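Local coordinates for beta-phenylalanine aminotransferase (Variovorax paradoxus, PDB 4AO9), which catalyses pyridoxal-5'-phosphate-dependent transamination of beta-phenylalanine, as a member of the class-III aminotransferases, at residues L377-G385 / L393-L404; V112-I120 / N324-Y332. One frame throughout, in Å; residues are numbered along the deposited sequence.

Interaction 1 (L377-G385 / L393-L404)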
loop_
_atom_site.group_PDB
_atom_site.type_symbol
_atom_site.label_atom_id
_atom_site.label_comp_id
_atom_site.label_asym_id
_atom_site.label_seq_id
_atom_site.Cartn_x
_atom_site.Cartn_y
_atom_site.Cartn_z
ATOM N N LEU A 377 17.452 16.861 -5.154
ATOM C CA LEU A 377 17.771 15.760 -4.239
ATOM C C LEU A 377 19.276 15.591 -4.109
ATOM O O LEU A 377 19.982 15.467 -5.108
ATOM C CB LEU A 377 17.167 14.450 -4.742
ATOM C CG LEU A 377 15.664 14.445 -5.047
ATOM C CD1 LEU A 377 15.258 13.074 -5.596
ATOM C CD2 LEU A 377 14.869 14.818 -3.808
ATOM N N MET A 378 19.776 15.590 -2.877
ATOM C CA MET A 378 21.208 15.358 -2.659
ATOM C C MET A 378 21.448 14.652 -1.333
ATOM O O MET A 378 20.541 14.543 -0.514
ATOM C CB MET A 378 21.998 16.677 -2.738
ATOM C CG MET A 378 21.571 17.694 -1.706
ATOM S SD MET A 378 22.059 19.388 -2.090
ATOM C CE MET A 378 20.780 19.839 -3.256
ATOM N N ASN A 379 22.668 14.179 -1.113
ATOM C CA ASN A 379 22.990 13.437 0.101
ATOM C C ASN A 379 24.417 13.726 0.542
ATOM O O ASN A 379 25.342 13.648 -0.275
ATOM C CB ASN A 379 22.811 11.928 -0.157
ATOM C CG ASN A 379 22.401 11.133 1.088
ATOM O OD1 ASN A 379 21.345 10.490 1.094
ATOM N ND2 ASN A 379 23.233 11.148 2.131
ATOM N N ALA A 380 24.582 14.051 1.825
ATOM C CA ALA A 380 25.900 14.250 2.431
ATOM C C ALA A 380 26.606 12.905 2.571
ATOM O O ALA A 380 25.987 11.910 2.965
ATOM C CB ALA A 380 25.754 14.908 3.793
ATOM N N HIS A 381 27.896 12.866 2.239
ATOM C CA HIS A 381 28.720 11.677 2.457
ATOM C C HIS A 381 30.080 12.100 2.975
ATOM O O HIS A 381 30.676 13.039 2.452
ATOM C CB HIS A 381 28.916 10.873 1.166
ATOM C CG HIS A 381 27.642 10.356 0.571
ATOM N ND1 HIS A 381 26.879 9.381 1.175
ATOM C CD2 HIS A 381 27.007 10.674 -0.581
ATOM C CE1 HIS A 381 25.820 9.129 0.425
ATOM N NE2 HIS A 381 25.874 9.897 -0.647
ATOM N N PHE A 382 30.563 11.402 3.996
ATOM C CA PHE A 382 31.904 11.654 4.530
ATOM C C PHE A 382 32.939 10.750 3.868
ATOM O O PHE A 382 33.500 9.844 4.482
ATOM C CB PHE A 382 31.906 11.545 6.052
ATOM C CG PHE A 382 31.079 12.604 6.710
ATOM C CD1 PHE A 382 31.600 13.881 6.918
ATOM C CD2 PHE A 382 29.762 12.344 7.072
ATOM C CE1 PHE A 382 30.831 14.874 7.508
ATOM C CE2 PHE A 382 28.984 13.325 7.661
ATOM C CZ PHE A 382 29.512 14.593 7.879
ATOM N N VAL A 383 33.152 11.013 2.585
ATOM C CA VAL A 383 34.098 10.266 1.769
ATOM C C VAL A 383 34.660 11.211 0.702
ATOM O O VAL A 383 33.987 12.158 0.281
ATOM C CB VAL A 383 33.425 9.005 1.145
ATOM C CG1 VAL A 383 32.512 9.377 -0.026
ATOM C CG2 VAL A 383 34.464 7.980 0.724
ATOM N N GLN A 384 35.907 10.971 0.299
ATOM C CA GLN A 384 36.520 11.713 -0.799
ATOM C C GLN A 384 36.439 10.892 -2.089
ATOM O O GLN A 384 36.372 9.657 -2.050
ATOM C CB GLN A 384 37.977 12.090 -0.454
ATOM C CG GLN A 384 38.746 12.917 -1.513
ATOM C CD GLN A 384 38.017 14.182 -1.971
ATOM O OE1 GLN A 384 37.864 14.418 -3.173
ATOM N NE2 GLN A 384 37.564 14.998 -1.015
ATOM N N GLY A 385 36.409 11.586 -3.220
ATOM C CA GLY A 385 36.460 10.940 -4.531
ATOM C C GLY A 385 35.097 10.675 -5.140
ATOM O O GLY A 385 34.069 11.060 -4.582
ATOM N N LEU A 393 30.875 3.697 -0.280
ATOM C CA LEU A 393 30.468 4.270 1.010
ATOM C C LEU A 393 30.615 3.287 2.179
ATOM O O LEU A 393 30.191 3.583 3.311
ATOM C CB LEU A 393 29.024 4.776 0.921
ATOM C CG LEU A 393 28.637 5.695 -0.237
ATOM C CD1 LEU A 393 27.134 5.917 -0.223
ATOM C CD2 LEU A 393 29.385 7.034 -0.191
ATOM N N ALA A 394 31.238 2.140 1.901
ATOM C CA ALA A 394 31.318 1.023 2.852
ATOM C C ALA A 394 32.140 1.314 4.109
ATOM O O ALA A 394 31.893 0.720 5.163
ATOM C CB ALA A 394 31.842 -0.231 2.156
ATOM N N ALA A 395 33.106 2.220 3.998
ATOM C CA ALA A 395 34.021 2.507 5.105
ATOM C C ALA A 395 33.701 3.819 5.828
ATOM O O ALA A 395 34.411 4.209 6.759
ATOM C CB ALA A 395 35.468 2.484 4.617
ATOM N N VAL A 396 32.625 4.484 5.414
ATOM C CA VAL A 396 32.202 5.749 6.025
ATOM C C VAL A 396 31.882 5.574 7.513
ATOM O O VAL A 396 31.368 4.532 7.930
ATOM C CB VAL A 396 31.005 6.390 5.254
ATOM C CG1 VAL A 396 30.452 7.629 5.972
ATOM C CG2 VAL A 396 31.421 6.750 3.828
ATOM N N ASP A 397 32.214 6.592 8.303
ATOM C CA ASP A 397 31.954 6.593 9.739
ATOM C C ASP A 397 30.545 7.107 10.009
ATOM O O ASP A 397 30.263 8.298 9.878
ATOM C CB ASP A 397 33.004 7.468 10.444
ATOM C CG ASP A 397 32.921 7.410 11.970
ATOM O OD1 ASP A 397 31.995 6.785 12.537
ATOM O OD2 ASP A 397 33.811 8.014 12.609
ATOM N N GLY A 398 29.661 6.198 10.408
ATOM C CA GLY A 398 28.273 6.543 10.690
ATOM C C GLY A 398 28.096 7.586 11.779
ATOM O O GLY A 398 27.079 8.282 11.813
ATOM N N ARG A 399 29.084 7.710 12.666
ATOM C CA ARG A 399 28.989 8.643 13.784
ATOM C C ARG A 399 29.036 10.080 13.279
ATOM O O ARG A 399 28.484 10.979 13.908
ATOM C CB ARG A 399 30.105 8.403 14.815
ATOM C CG ARG A 399 30.066 7.029 15.484
ATOM C CD ARG A 399 31.347 6.764 16.291
ATOM N NE ARG A 399 32.542 6.811 15.448
ATOM C CZ ARG A 399 33.788 6.965 15.893
ATOM N NH1 ARG A 399 34.037 7.098 17.191
ATOM N NH2 ARG A 399 34.792 7.003 15.027
ATOM N N LEU A 400 29.701 10.286 12.143
ATOM C CA LEU A 400 29.800 11.605 11.535
ATOM C C LEU A 400 28.461 12.076 10.975
ATOM O O LEU A 400 28.116 13.247 11.102
ATOM C CB LEU A 400 30.894 11.637 10.454
ATOM C CG LEU A 400 32.318 11.335 10.929
ATOM C CD1 LEU A 400 33.275 11.343 9.757
ATOM C CD2 LEU A 400 32.769 12.328 11.998
ATOM N N ARG A 401 27.713 11.162 10.355
ATOM C CA ARG A 401 26.347 11.464 9.917
ATOM C C ARG A 401 25.462 11.865 11.101
ATOM O O ARG A 401 24.647 12.783 10.990
ATOM C CB ARG A 401 25.728 10.266 9.186
ATOM C CG ARG A 401 26.424 9.895 7.875
ATOM C CD ARG A 401 25.493 9.049 7.007
ATOM N NE ARG A 401 25.659 9.299 5.570
ATOM C CZ ARG A 401 25.026 8.606 4.624
ATOM N NH1 ARG A 401 24.185 7.628 4.948
ATOM N NH2 ARG A 401 25.223 8.891 3.350
ATOM N N GLN A 402 25.638 11.181 12.234
ATOM C CA GLN A 402 24.864 11.516 13.436
ATOM C C GLN A 402 25.234 12.906 13.947
ATOM O O GLN A 402 24.357 13.716 14.262
ATOM C CB GLN A 402 25.055 10.473 14.536
ATOM C CG GLN A 402 24.563 9.086 14.191
ATOM C CD GLN A 402 24.693 8.146 15.363
ATOM O OE1 GLN A 402 23.954 8.256 16.351
ATOM N NE2 GLN A 402 25.629 7.215 15.269
ATOM N N LEU A 403 26.533 13.192 14.022
ATOM C CA LEU A 403 26.981 14.510 14.468
ATOM C C LEU A 403 26.412 15.624 13.588
ATOM O O LEU A 403 25.955 16.644 14.098
ATOM C CB LEU A 403 28.520 14.581 14.557
ATOM C CG LEU A 403 29.163 13.728 15.669
ATOM C CD1 LEU A 403 30.689 13.693 15.558
ATOM C CD2 LEU A 403 28.769 14.203 17.062
ATOM N N LEU A 404 26.413 15.407 12.270
ATOM C CA LEU A 404 25.798 16.352 11.327
ATOM C C LEU A 404 24.312 16.565 11.605
ATOM O O LEU A 404 23.842 17.704 11.678
ATOM C CB LEU A 404 25.986 15.881 9.875
ATOM C CG LEU A 404 25.333 16.773 8.807
ATOM C CD1 LEU A 404 25.888 18.205 8.814
ATOM C CD2 LEU A 404 25.536 16.143 7.441
HETATM O O HOH W 1 33.752 8.739 7.123
#
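F382, just past strand 377-381, lays its side chain against the helix that starts near G398. F382 CB sits 4.2 Å from V396 CG1 and also meets L400 CD1. With CG anti to the carbonyl carbon (chi1 -65°), the ring is carried along the first helical turn. L400 CB stands over one face, 3.8 Å from the centroid of the F382 ring, in a CH-pi contact offset toward the rim. Farther out, F382 CE2 reaches L400 O at 3.5 Å, and L404 CB lies at the edge near CZ. F442 of helix 429-445 also packs against this ring. Cutting the side chain back to alanine is likely to leave a gap against L400 CB and L404 CB, between strand end and helix.

Two residues earlier, on the strand, R401 bends at chi3 (146°) so that R401 NH2 donates to A380 O at 3.1 Å, approaching in the carbonyl plane. A380 O also accepts from N379 ND2 (3.0 Å). L393 CD2 rests over the H381 ring, whose NE2 binds G234 O. A water joins F382 O to D397 N. The middle strand of the antiparallel sheet 370-374/377-381/420-422 thus meets helix 398-410 through mainly apolar packing, R401 being the one charged side chain that bonds across, while F382 N stays buried without a partner.

Interaction 2 (V112-I120 / N324-Y332); sequences VIEAMQGGI and NVMTMAAGY
V112 and M326 bring their CA atoms within 5.2 Å of each other where two helices pack as an antiparallel pair, the axes of 112-117 and 325-332 making a closest approach of 8.5 Å at 147°. G119, with positive phi, is the first residue to leave helical angles, and beyond it I120 CG2 reaches V325 CG2 and M326 SD. Small alanine side chains are consistent with this spacing: A115 CB meets A329 CB at 3.8 Å, and A330 CB lies beside V112 CG2.

M326 reaches across the interface. Its CG is anti to the carbonyl carbon (chi1 -68°), and a bend at chi3 swings the methyl toward the first helix. M326 SD meets M116 CG as well as I120 CG2, while M326 CE ends 3.5 Å from V112 CG1 and 3.7 Å from M116 SD. V325 CG2 lies against I120 CG2 and is 3.6 Å from G119 O. The pair belongs to the dimer interface, since V112 and M116 pack on M116 and V112 of the second subunit, and M326 on M293 there. The second helix starts with an N-cap, N324 OD1 accepting from T327 N at 2.8 Å in an almost straight bond.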
loop_
_atom_site.group_PDB
_atom_site.type_symbol
_atom_site.label_atom_id
_atom_site.label_comp_id
_atom_site.label_asym_id
_atom_site.label_seq_id
_atom_site.Cartn_x
_atom_site.Cartn_y
_atom_site.Cartn_z
ATOM N N VAL A 112 -8.785 17.794 -1.361
ATOM C CA VAL A 112 -9.178 16.676 -0.511
ATOM C C VAL A 112 -10.542 16.947 0.128
ATOM O O VAL A 112 -11.407 16.062 0.150
ATOM C CB VAL A 112 -8.097 16.383 0.569
ATOM C CG1 VAL A 112 -8.599 15.368 1.604
ATOM C CG2 VAL A 112 -6.821 15.872 -0.085
ATOM N N ILE A 113 -10.735 18.158 0.648
ATOM C CA ILE A 113 -12.022 18.525 1.251
ATOM C C ILE A 113 -13.167 18.405 0.237
ATOM O O ILE A 113 -14.215 17.827 0.541
ATOM C CB ILE A 113 -11.969 19.943 1.868
ATOM C CG1 ILE A 113 -11.076 19.930 3.111
ATOM C CG2 ILE A 113 -13.383 20.476 2.190
ATOM C CD1 ILE A 113 -10.808 21.299 3.719
ATOM N N GLU A 114 -12.964 18.944 -0.961
ATOM C CA GLU A 114 -13.984 18.845 -2.005
ATOM C C GLU A 114 -14.293 17.383 -2.355
ATOM O O GLU A 114 -15.459 17.020 -2.517
ATOM C CB GLU A 114 -13.595 19.635 -3.259
ATOM C CG GLU A 114 -14.665 19.592 -4.349
ATOM C CD GLU A 114 -14.374 20.480 -5.555
ATOM O OE1 GLU A 114 -13.352 21.210 -5.563
ATOM O OE2 GLU A 114 -15.194 20.445 -6.502
ATOM N N ALA A 115 -13.257 16.547 -2.456
ATOM C CA ALA A 115 -13.468 15.119 -2.720
ATOM C C ALA A 115 -14.291 14.461 -1.615
ATOM O O ALA A 115 -15.240 13.720 -1.903
ATOM C CB ALA A 115 -12.144 14.398 -2.901
ATOM N N MET A 116 -13.946 14.740 -0.357
ATOM C CA MET A 116 -14.676 14.146 0.773
ATOM C C MET A 116 -16.141 14.570 0.768
ATOM O O MET A 116 -17.026 13.765 1.062
ATOM C CB MET A 116 -14.030 14.493 2.119
ATOM C CG MET A 116 -12.656 13.892 2.300
ATOM S SD MET A 116 -12.095 13.924 4.012
ATOM C CE MET A 116 -12.798 12.387 4.619
ATOM N N GLN A 117 -16.403 15.820 0.400
ATOM C CA GLN A 117 -17.775 16.317 0.327
ATOM C C GLN A 117 -18.647 15.622 -0.723
ATOM O O GLN A 117 -19.872 15.569 -0.578
ATOM C CB GLN A 117 -17.766 17.833 0.131
ATOM C CG GLN A 117 -17.263 18.563 1.376
ATOM C CD GLN A 117 -17.028 20.041 1.150
ATOM O OE1 GLN A 117 -16.919 20.508 0.017
ATOM N NE2 GLN A 117 -16.946 20.789 2.240
ATOM N N GLY A 118 -18.013 15.099 -1.765
ATOM C CA GLY A 118 -18.696 14.311 -2.785
ATOM C C GLY A 118 -18.911 12.856 -2.411
ATOM O O GLY A 118 -19.552 12.116 -3.148
ATOM N N GLY A 119 -18.340 12.446 -1.278
ATOM C CA GLY A 119 -18.443 11.070 -0.800
ATOM C C GLY A 119 -17.165 10.287 -1.057
ATOM O O GLY A 119 -16.545 10.390 -2.133
ATOM N N ILE A 120 -16.755 9.503 -0.052
ATOM C CA ILE A 120 -15.584 8.614 -0.175
ATOM C C ILE A 120 -16.000 7.154 -0.192
ATOM O O ILE A 120 -17.178 6.836 -0.017
ATOM C CB ILE A 120 -14.545 8.886 0.921
ATOM C CG1 ILE A 120 -15.084 8.495 2.312
ATOM C CG2 ILE A 120 -14.106 10.364 0.843
ATOM C CD1 ILE A 120 -13.988 8.510 3.403
ATOM N N ASN A 324 -8.829 5.615 -4.804
ATOM C CA ASN A 324 -9.620 6.395 -3.858
ATOM C C ASN A 324 -9.679 7.862 -4.254
ATOM O O ASN A 324 -8.685 8.423 -4.711
ATOM C CB ASN A 324 -9.113 6.205 -2.431
ATOM C CG ASN A 324 -7.906 7.034 -2.128
ATOM O OD1 ASN A 324 -8.010 8.228 -1.811
ATOM N ND2 ASN A 324 -6.731 6.403 -2.198
ATOM N N VAL A 325 -10.851 8.474 -4.089
ATOM C CA VAL A 325 -11.064 9.821 -4.603
ATOM C C VAL A 325 -10.187 10.884 -3.972
ATOM O O VAL A 325 -9.884 11.890 -4.610
ATOM C CB VAL A 325 -12.547 10.272 -4.528
ATOM C CG1 VAL A 325 -13.402 9.469 -5.478
ATOM C CG2 VAL A 325 -13.075 10.222 -3.099
ATOM N N MET A 326 -9.773 10.676 -2.724
ATOM C CA MET A 326 -8.936 11.684 -2.073
ATOM C C MET A 326 -7.546 11.755 -2.702
ATOM O O MET A 326 -7.062 12.839 -3.016
ATOM C CB MET A 326 -8.874 11.419 -0.572
ATOM C CG MET A 326 -10.231 11.667 0.093
ATOM S SD MET A 326 -10.330 10.961 1.736
ATOM C CE MET A 326 -9.220 12.060 2.620
ATOM N N THR A 327 -6.922 10.599 -2.897
ATOM C CA THR A 327 -5.648 10.526 -3.622
ATOM C C THR A 327 -5.776 11.055 -5.050
ATOM O O THR A 327 -4.934 11.827 -5.502
ATOM C CB THR A 327 -5.092 9.084 -3.649
ATOM O OG1 THR A 327 -4.833 8.661 -2.296
ATOM C CG2 THR A 327 -3.797 8.989 -4.482
ATOM N N MET A 328 -6.824 10.649 -5.755
ATOM C CA MET A 328 -7.004 11.079 -7.147
ATOM C C MET A 328 -7.146 12.601 -7.225
ATOM O O MET A 328 -6.563 13.236 -8.106
ATOM C CB MET A 328 -8.218 10.403 -7.794
ATOM C CG MET A 328 -8.182 8.863 -7.822
ATOM S SD MET A 328 -6.871 8.077 -8.782
ATOM C CE MET A 328 -5.635 7.726 -7.529
ATOM N N ALA A 329 -7.907 13.178 -6.298
ATOM C CA ALA A 329 -8.097 14.628 -6.258
ATOM C C ALA A 329 -6.802 15.348 -5.879
ATOM O O ALA A 329 -6.416 16.332 -6.525
ATOM C CB ALA A 329 -9.217 14.982 -5.285
ATOM N N ALA A 330 -6.124 14.861 -4.844
ATOM C CA ALA A 330 -4.920 15.536 -4.354
ATOM C C ALA A 330 -3.806 15.479 -5.387
ATOM O O ALA A 330 -3.108 16.473 -5.623
ATOM C CB ALA A 330 -4.446 14.914 -3.045
ATOM N N GLY A 331 -3.638 14.319 -6.012
ATOM C CA GLY A 331 -2.607 14.158 -7.026
ATOM C C GLY A 331 -2.808 15.114 -8.186
ATOM O O GLY A 331 -1.868 15.786 -8.619
ATOM N N TYR A 332 -4.038 15.177 -8.696
ATOM C CA TYR A 332 -4.319 16.040 -9.833
ATOM C C TYR A 332 -4.122 17.516 -9.482
ATOM O O TYR A 332 -3.513 18.260 -10.259
ATOM C CB TYR A 332 -5.731 15.782 -10.359
ATOM C CG TYR A 332 -6.050 16.538 -11.621
ATOM C CD1 TYR A 332 -5.750 15.997 -12.865
ATOM C CD2 TYR A 332 -6.656 17.793 -11.564
ATOM C CE1 TYR A 332 -6.033 16.683 -14.031
ATOM C CE2 TYR A 332 -6.940 18.496 -12.728
ATOM C CZ TYR A 332 -6.627 17.929 -13.953
ATOM O OH TYR A 332 -6.915 18.619 -15.111
#

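How the interactions relate
Interactions 1 and 2 lie on opposite sides of the chain's centre, their own centres 41 Å apart and their nearest atoms about 17 Å apart, so neither touches the other. Interaction 2 is closed along the chain before interaction 1 begins. They differ in surroundings: 112-120 / 324-332 meets the second subunit, whereas the segments of 377-385 / 393-404 touch no other protein chain of the assembly. In interaction 1 the N379 side chain lies about 11 Å from a bound pyridoxal-5'-phosphate, and at the start of its strand L377 packs on M263, a residue of the cofactor pocket. Both are largely apolar packing.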